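VAO-type flavoprotein oxidase VAO615 (Myceliophthora thermophila, PDB 6F72) probably acts as a flavoprotein oxidase, carrying one bicovalently bound FAD whose reduced form reacts rapidly with oxygen, though no substrate has been identified. Local coordinates at residues Val515-Ala520 against Ser530-Asn535; Asn414-Pro419 against Ala508-Gly513. One frame throughout, in Å; residues are numbered along the deposited sequence.

Contact 1: Val515-Ala520 against Ser530-Asn535; sequences VYLNEA and SFYGDN. With FAD (flavin-adenine dinucleotide), chain E.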
loop_
_atom_site.group_PDB
_atom_site.type_symbol
_atom_site.label_atom_id
_atom_site.label_comp_id
_atom_site.label_asym_id
_atom_site.label_seq_id
_atom_site.Cartn_x
_atom_site.Cartn_y
_atom_site.Cartn_z
ATOM N N VAL A 515 -9.556 6.249 -8.074
ATOM C CA VAL A 515 -8.174 6.305 -7.594
ATOM C C VAL A 515 -8.088 5.410 -6.364
ATOM O O VAL A 515 -8.871 5.532 -5.409
ATOM C CB VAL A 515 -7.668 7.762 -7.374
ATOM C CG1 VAL A 515 -6.174 7.813 -7.050
ATOM C CG2 VAL A 515 -7.893 8.595 -8.629
ATOM N N TYR A 516 -7.180 4.447 -6.445
ATOM C CA TYR A 516 -6.929 3.509 -5.372
ATOM C C TYR A 516 -6.391 4.309 -4.180
ATOM O O TYR A 516 -5.401 5.048 -4.318
ATOM C CB TYR A 516 -5.956 2.443 -5.868
ATOM C CG TYR A 516 -5.545 1.373 -4.872
ATOM C CD1 TYR A 516 -6.402 0.943 -3.837
ATOM C CD2 TYR A 516 -4.299 0.752 -4.989
ATOM C CE1 TYR A 516 -6.000 -0.053 -2.940
ATOM C CE2 TYR A 516 -3.893 -0.239 -4.105
ATOM C CZ TYR A 516 -4.746 -0.653 -3.089
ATOM O OH TYR A 516 -4.311 -1.640 -2.208
ATOM N N LEU A 517 -7.066 4.207 -3.027
ATOM C CA LEU A 517 -6.732 5.063 -1.865
ATOM C C LEU A 517 -5.317 4.819 -1.321
ATOM O O LEU A 517 -4.738 5.687 -0.637
ATOM C CB LEU A 517 -7.785 4.933 -0.750
ATOM C CG LEU A 517 -7.890 3.643 0.078
ATOM C CD1 LEU A 517 -6.834 3.602 1.195
ATOM C CD2 LEU A 517 -9.294 3.433 0.653
ATOM N N ASN A 518 -4.794 3.622 -1.601
ATOM C CA ASN A 518 -3.459 3.224 -1.147
ATOM C C ASN A 518 -2.343 3.808 -2.002
ATOM O O ASN A 518 -1.231 3.975 -1.520
ATOM C CB ASN A 518 -3.318 1.698 -1.081
ATOM C CG ASN A 518 -3.699 1.119 0.294
ATOM O OD1 ASN A 518 -3.487 1.744 1.337
ATOM N ND2 ASN A 518 -4.254 -0.087 0.288
ATOM N N GLU A 519 -2.641 4.125 -3.264
ATOM C CA GLU A 519 -1.618 4.596 -4.202
ATOM C C GLU A 519 -2.088 5.885 -4.854
ATOM O O GLU A 519 -2.591 5.883 -5.973
ATOM C CB GLU A 519 -1.296 3.503 -5.230
ATOM C CG GLU A 519 -0.870 2.183 -4.589
ATOM C CD GLU A 519 -0.391 1.155 -5.593
ATOM O OE1 GLU A 519 -1.036 0.973 -6.648
ATOM O OE2 GLU A 519 0.647 0.517 -5.316
ATOM N N ALA A 520 -1.986 6.970 -4.100
ATOM C CA ALA A 520 -2.361 8.304 -4.562
ATOM C C ALA A 520 -1.420 9.349 -3.958
ATOM O O ALA A 520 -0.592 9.023 -3.104
ATOM C CB ALA A 520 -3.788 8.611 -4.174
ATOM N N SER A 530 -13.265 10.103 -5.107
ATOM C CA SER A 530 -12.549 9.100 -5.868
ATOM C C SER A 530 -12.145 7.868 -5.051
ATOM O O SER A 530 -12.166 6.745 -5.571
ATOM C CB SER A 530 -11.350 9.708 -6.554
ATOM O OG SER A 530 -10.936 8.843 -7.584
ATOM N N PHE A 531 -11.784 8.062 -3.782
ATOM C CA PHE A 531 -11.367 6.927 -2.953
ATOM C C PHE A 531 -12.556 6.118 -2.442
ATOM O O PHE A 531 -12.477 4.897 -2.353
ATOM C CB PHE A 531 -10.520 7.361 -1.741
ATOM C CG PHE A 531 -9.197 8.011 -2.079
ATOM C CD1 PHE A 531 -8.701 8.051 -3.376
ATOM C CD2 PHE A 531 -8.397 8.530 -1.038
ATOM C CE1 PHE A 531 -7.477 8.642 -3.652
ATOM C CE2 PHE A 531 -7.165 9.106 -1.306
ATOM C CZ PHE A 531 -6.713 9.172 -2.616
ATOM N N TYR A 532 -13.639 6.809 -2.092
ATOM C CA TYR A 532 -14.741 6.208 -1.348
ATOM C C TYR A 532 -16.062 6.166 -2.112
ATOM O O TYR A 532 -16.841 5.228 -1.933
ATOM C CB TYR A 532 -14.903 6.904 0.008
ATOM C CG TYR A 532 -13.611 6.995 0.777
ATOM C CD1 TYR A 532 -13.048 5.856 1.399
ATOM C CD2 TYR A 532 -12.936 8.205 0.886
ATOM C CE1 TYR A 532 -11.845 5.943 2.109
ATOM C CE2 TYR A 532 -11.742 8.303 1.589
ATOM C CZ TYR A 532 -11.197 7.173 2.201
ATOM O OH TYR A 532 -9.998 7.268 2.889
ATOM N N GLY A 533 -16.306 7.159 -2.971
ATOM C CA GLY A 533 -17.546 7.192 -3.766
ATOM C C GLY A 533 -18.795 7.230 -2.894
ATOM O O GLY A 533 -18.831 7.940 -1.876
ATOM N N ASP A 534 -19.814 6.458 -3.285
ATOM C CA ASP A 534 -21.104 6.488 -2.596
ATOM C C ASP A 534 -21.048 5.866 -1.189
ATOM O O ASP A 534 -21.828 6.264 -0.332
ATOM C CB ASP A 534 -22.233 5.878 -3.465
ATOM C CG ASP A 534 -22.441 6.635 -4.780
ATOM O OD1 ASP A 534 -22.403 7.885 -4.763
ATOM O OD2 ASP A 534 -22.641 5.981 -5.838
ATOM N N ASN A 535 -20.107 4.948 -0.948
ATOM C CA ASN A 535 -19.867 4.368 0.392
ATOM C C ASN A 535 -19.521 5.353 1.502
ATOM O O ASN A 535 -19.621 5.000 2.675
ATOM C CB ASN A 535 -18.770 3.304 0.359
ATOM C CG ASN A 535 -19.258 1.978 -0.160
ATOM O OD1 ASN A 535 -20.461 1.675 -0.133
ATOM N ND2 ASN A 535 -18.321 1.164 -0.635
HETATM P PA FAD E . 1.872 1.854 6.824
HETATM O O1A FAD E . 2.362 3.145 6.221
HETATM O O2A FAD E . 2.541 1.415 8.096
HETATM O O5B FAD E . 0.286 1.978 7.051
HETATM C C5B FAD E . -0.576 2.556 6.071
HETATM C C4B FAD E . -1.844 3.117 6.705
HETATM O O4B FAD E . -2.515 2.084 7.430
HETATM C C3B FAD E . -1.611 4.242 7.695
HETATM O O3B FAD E . -2.713 5.148 7.561
HETATM C C2B FAD E . -1.667 3.576 9.060
HETATM O O2B FAD E . -2.140 4.470 10.071
HETATM C C1B FAD E . -2.641 2.435 8.819
HETATM N N9A FAD E . -2.374 1.213 9.614
HETATM C C8A FAD E . -1.413 0.300 9.355
HETATM N N7A FAD E . -1.467 -0.719 10.250
HETATM C C5A FAD E . -2.482 -0.461 11.090
HETATM C C6A FAD E . -3.081 -1.132 12.265
HETATM N N6A FAD E . -2.561 -2.298 12.707
HETATM N N1A FAD E . -4.133 -0.537 12.873
HETATM C C2A FAD E . -4.652 0.633 12.440
HETATM N N3A FAD E . -4.156 1.297 11.366
HETATM C C4A FAD E . -3.091 0.809 10.665
HETATM N N1 FAD E . -0.554 -2.047 -2.682
HETATM C C2 FAD E . -1.217 -2.950 -3.448
HETATM O O2 FAD E . -2.469 -2.990 -3.395
HETATM N N3 FAD E . -0.564 -3.804 -4.267
HETATM C C4 FAD E . 0.772 -3.828 -4.403
HETATM O O4 FAD E . 1.333 -4.636 -5.177
HETATM C C4X FAD E . 1.564 -2.879 -3.589
HETATM N N5 FAD E . 2.912 -2.845 -3.652
HETATM C C5X FAD E . 3.639 -1.965 -2.905
HETATM C C6 FAD E . 5.049 -1.950 -2.984
HETATM C C7 FAD E . 5.775 -1.030 -2.195
HETATM C C7M FAD E . 7.289 -1.024 -2.301
HETATM C C8 FAD E . 5.054 -0.084 -1.268
HETATM C C8M FAD E . 5.746 0.873 -0.308
HETATM C C9 FAD E . 3.664 -0.119 -1.206
HETATM C C9A FAD E . 2.927 -1.016 -1.985
HETATM N N10 FAD E . 1.515 -1.052 -1.894
HETATM C C10 FAD E . 0.801 -1.964 -2.700
HETATM C "C1'" FAD E . 0.814 -0.097 -1.039
HETATM C "C2'" FAD E . 0.227 -0.577 0.255
HETATM O "O2'" FAD E . -0.941 -1.334 -0.055
HETATM C "C3'" FAD E . -0.138 0.688 1.023
HETATM O "O3'" FAD E . 0.968 1.617 1.043
HETATM C "C4'" FAD E . -0.576 0.366 2.443
HETATM O "O4'" FAD E . -1.132 1.537 3.045
HETATM C "C5'" FAD E . 0.572 -0.216 3.272
HETATM O "O5'" FAD E . 0.182 -0.418 4.621
HETATM P P FAD E . 1.304 -0.719 5.731
HETATM O O1P FAD E . 2.214 -1.797 5.215
HETATM O O2P FAD E . 0.551 -0.865 7.033
HETATM O O3P FAD E . 2.112 0.679 5.755
HETATM O O HOH W 1 -9.869 3.086 -3.036
#
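The phenol oxygen of Y516, whose residue meets F531 across the contact through its carbonyl, is gripped from several directions. Y516 OH donates to the flavin carbonyl FAD O2 at 2.6 Å and accepts a nearly straight bond (167°) from N518 ND2 at 2.9 Å; G236 N adds a weak one. FAD O2 lies at the edge of the tyrosine ring, while N518 CB covers part of one face. N518 suits its place by using both ends of its amide: ND2 also reaches G230 O, and OD1 accepts from FAD O4' on the ribityl chain. Both residues sit on a type I turn, Y516 to E519, and F531 braces it from behind. With CG opposite its carbonyl carbon (chi1 -63°), F531 swings its ring under the turn, so that L517 CA stands over the ring centre, 3.8 Å from the F531 centroid, in a CH-pi contact. A520 CB meets F531 CZ at 3.4 Å, and V515 CG1 approaches F531 CE1 at 3.7 Å. An alanine in place of F531 would leave L517 and A520 without this flat support and would probably let the turn carrying the flavin ligands shift. Polar bonds fix the flank: V515 N donates to S530 OG at 3.0 Å, bent to 131°, and a water bridges L517 N to F531 O. Farther out along the leucine, L517 CD2 crosses Y532 at about a right angle, touching Y532 CE1 at 3.9 Å, and Y532 OH is held by T556 O. The turn thus lies between helix 527-532 and the FAD, with V515 also packed on Q503 and D507 of helix 488-508 and on strand 412-419, while E519 reaches strand 472-480.

Contact 2: Asn414-Pro419 against Ala508-Gly513; sequences NSRIIP and AATPGG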
loop_
_atom_site.group_PDB
_atom_site.type_symbol
_atom_site.label_atom_id
_atom_site.label_comp_id
_atom_site.label_asym_id
_atom_site.label_seq_id
_atom_site.Cartn_x
_atom_site.Cartn_y
_atom_site.Cartn_z
ATOM N N ASN A 414 0.758 7.628 -8.122
ATOM C CA ASN A 414 -0.659 7.877 -8.426
ATOM C C ASN A 414 -1.259 6.600 -8.969
ATOM O O ASN A 414 -0.525 5.643 -9.228
ATOM C CB ASN A 414 -0.766 9.024 -9.427
ATOM C CG ASN A 414 0.059 10.223 -9.003
ATOM O OD1 ASN A 414 -0.346 11.006 -8.141
ATOM N ND2 ASN A 414 1.244 10.355 -9.591
ATOM N N SER A 415 -2.586 6.566 -9.130
ATOM C CA SER A 415 -3.247 5.371 -9.620
ATOM C C SER A 415 -4.577 5.636 -10.293
ATOM O O SER A 415 -5.298 6.607 -10.001
ATOM C CB SER A 415 -3.474 4.349 -8.484
ATOM O OG SER A 415 -4.309 4.908 -7.483
ATOM N N ARG A 416 -4.911 4.728 -11.186
ATOM C CA ARG A 416 -6.263 4.649 -11.663
ATOM C C ARG A 416 -6.656 3.186 -11.711
ATOM O O ARG A 416 -5.873 2.346 -12.176
ATOM C CB ARG A 416 -6.377 5.341 -13.032
ATOM C CG ARG A 416 -7.797 5.726 -13.414
ATOM C CD ARG A 416 -8.346 6.893 -12.602
ATOM N NE ARG A 416 -9.675 7.208 -13.089
ATOM C CZ ARG A 416 -10.611 7.894 -12.439
ATOM N NH1 ARG A 416 -10.396 8.362 -11.215
ATOM N NH2 ARG A 416 -11.791 8.096 -13.038
ATOM N N ILE A 417 -7.826 2.881 -11.147
ATOM C CA ILE A 417 -8.504 1.625 -11.405
ATOM C C ILE A 417 -9.297 1.884 -12.682
ATOM O O ILE A 417 -10.142 2.780 -12.725
ATOM C CB ILE A 417 -9.437 1.203 -10.253
ATOM C CG1 ILE A 417 -8.609 0.873 -9.006
ATOM C CG2 ILE A 417 -10.256 -0.020 -10.640
ATOM C CD1 ILE A 417 -9.243 1.312 -7.711
ATOM N N ILE A 418 -8.967 1.114 -13.714
ATOM C CA ILE A 418 -9.504 1.302 -15.067
ATOM C C ILE A 418 -10.569 0.225 -15.375
ATOM O O ILE A 418 -10.235 -0.961 -15.449
ATOM C CB ILE A 418 -8.368 1.311 -16.129
ATOM C CG1 ILE A 418 -7.310 2.388 -15.783
ATOM C CG2 ILE A 418 -8.930 1.522 -17.533
ATOM C CD1 ILE A 418 -6.060 2.393 -16.650
ATOM N N PRO A 419 -11.849 0.638 -15.540
ATOM C CA PRO A 419 -12.954 -0.286 -15.899
ATOM C C PRO A 419 -12.677 -1.116 -17.152
ATOM O O PRO A 419 -12.110 -0.605 -18.118
ATOM C CB PRO A 419 -14.143 0.647 -16.166
ATOM C CG PRO A 419 -13.829 1.914 -15.463
ATOM C CD PRO A 419 -12.340 1.994 -15.227
ATOM N N ALA A 508 -9.621 12.067 -16.008
ATOM C CA ALA A 508 -10.395 12.470 -17.179
ATOM C C ALA A 508 -10.323 11.456 -18.332
ATOM O O ALA A 508 -11.311 11.283 -19.073
ATOM C CB ALA A 508 -9.947 13.854 -17.649
ATOM N N ALA A 509 -9.172 10.791 -18.480
ATOM C CA ALA A 509 -8.996 9.793 -19.552
ATOM C C ALA A 509 -9.711 8.460 -19.315
ATOM O O ALA A 509 -9.776 7.613 -20.225
ATOM C CB ALA A 509 -7.529 9.548 -19.831
ATOM N N THR A 510 -10.234 8.269 -18.099
ATOM C CA THR A 510 -10.829 6.993 -17.707
ATOM C C THR A 510 -12.132 7.165 -16.883
ATOM O O THR A 510 -12.158 6.846 -15.686
ATOM C CB THR A 510 -9.802 6.117 -16.941
ATOM O OG1 THR A 510 -9.190 6.898 -15.903
ATOM C CG2 THR A 510 -8.716 5.542 -17.884
ATOM N N PRO A 511 -13.227 7.650 -17.521
ATOM C CA PRO A 511 -14.475 7.877 -16.772
ATOM C C PRO A 511 -15.040 6.570 -16.237
ATOM O O PRO A 511 -14.920 5.538 -16.902
ATOM C CB PRO A 511 -15.423 8.495 -17.818
ATOM C CG PRO A 511 -14.536 8.943 -18.929
ATOM C CD PRO A 511 -13.404 7.964 -18.950
ATOM N N GLY A 512 -15.601 6.617 -15.026
ATOM C CA GLY A 512 -16.154 5.413 -14.346
ATOM C C GLY A 512 -15.129 4.640 -13.532
ATOM O O GLY A 512 -15.466 3.701 -12.815
ATOM N N GLY A 513 -13.864 5.021 -13.664
ATOM C CA GLY A 513 -12.790 4.477 -12.840
ATOM C C GLY A 513 -12.663 5.204 -11.519
ATOM O O GLY A 513 -13.518 6.017 -11.152
#
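R416 grips T510 side-on with two nitrogens. R416 NE donates to T510 OG1 at 2.9 Å, somewhat bent, while R416 NH2 makes a straight bond (173°) to T510 O at 3.0 Å. That carbonyl also accepts G513 N, which comes from the other face of its plane. The guanidinium is further covered on one face by G513 C. With the arginine chain bent at chi2 (72°), the two side chains run past each other in opposite directions, and the threonine's methyl T510 CG2 meets I418 CG2 at 4.0 Å. Glycine suits position 513 because G513 CA lies 3.1 Å from I417 O, where a side chain would clash; P419 CD packs on the same G513 CA at 3.5 Å. In the next shell, D507 forms a salt bridge with R416 NH1, and M506 O holds T510 OG1, so the last turn of helix 488-508 positions both partners. T510 to G513 is a classic type II turn, with proline at its second position and, at its third, G512 in the positive-phi conformation that glycine tolerates. It binds an outermost strand, 412-419, of a seven-stranded antiparallel sheet, consistent with the cap domain of VAO-type flavoproteins.

How the contacts relate
Following the chain, strand 412-419 comes first; some 88 residues later, after helix 488-508, the chain returns to it, and contact 2 closes this long loop. A single residue, S514, then separates 508-513 from 515-520, and its backbone bonds to I417. Contact 1 follows in series, closing a short loop of nine residues against helix 527-532, so the two neither nest nor cross. They touch nonetheless, their centres 11 Å apart: S415 OG probably hydrogen-bonds E519 O, and V515 CG2 packs on R416 NH1. The edge strand of the seven-stranded sheet is thereby tied, through one continuous segment, to the flavin-contacting turn and the helix behind it.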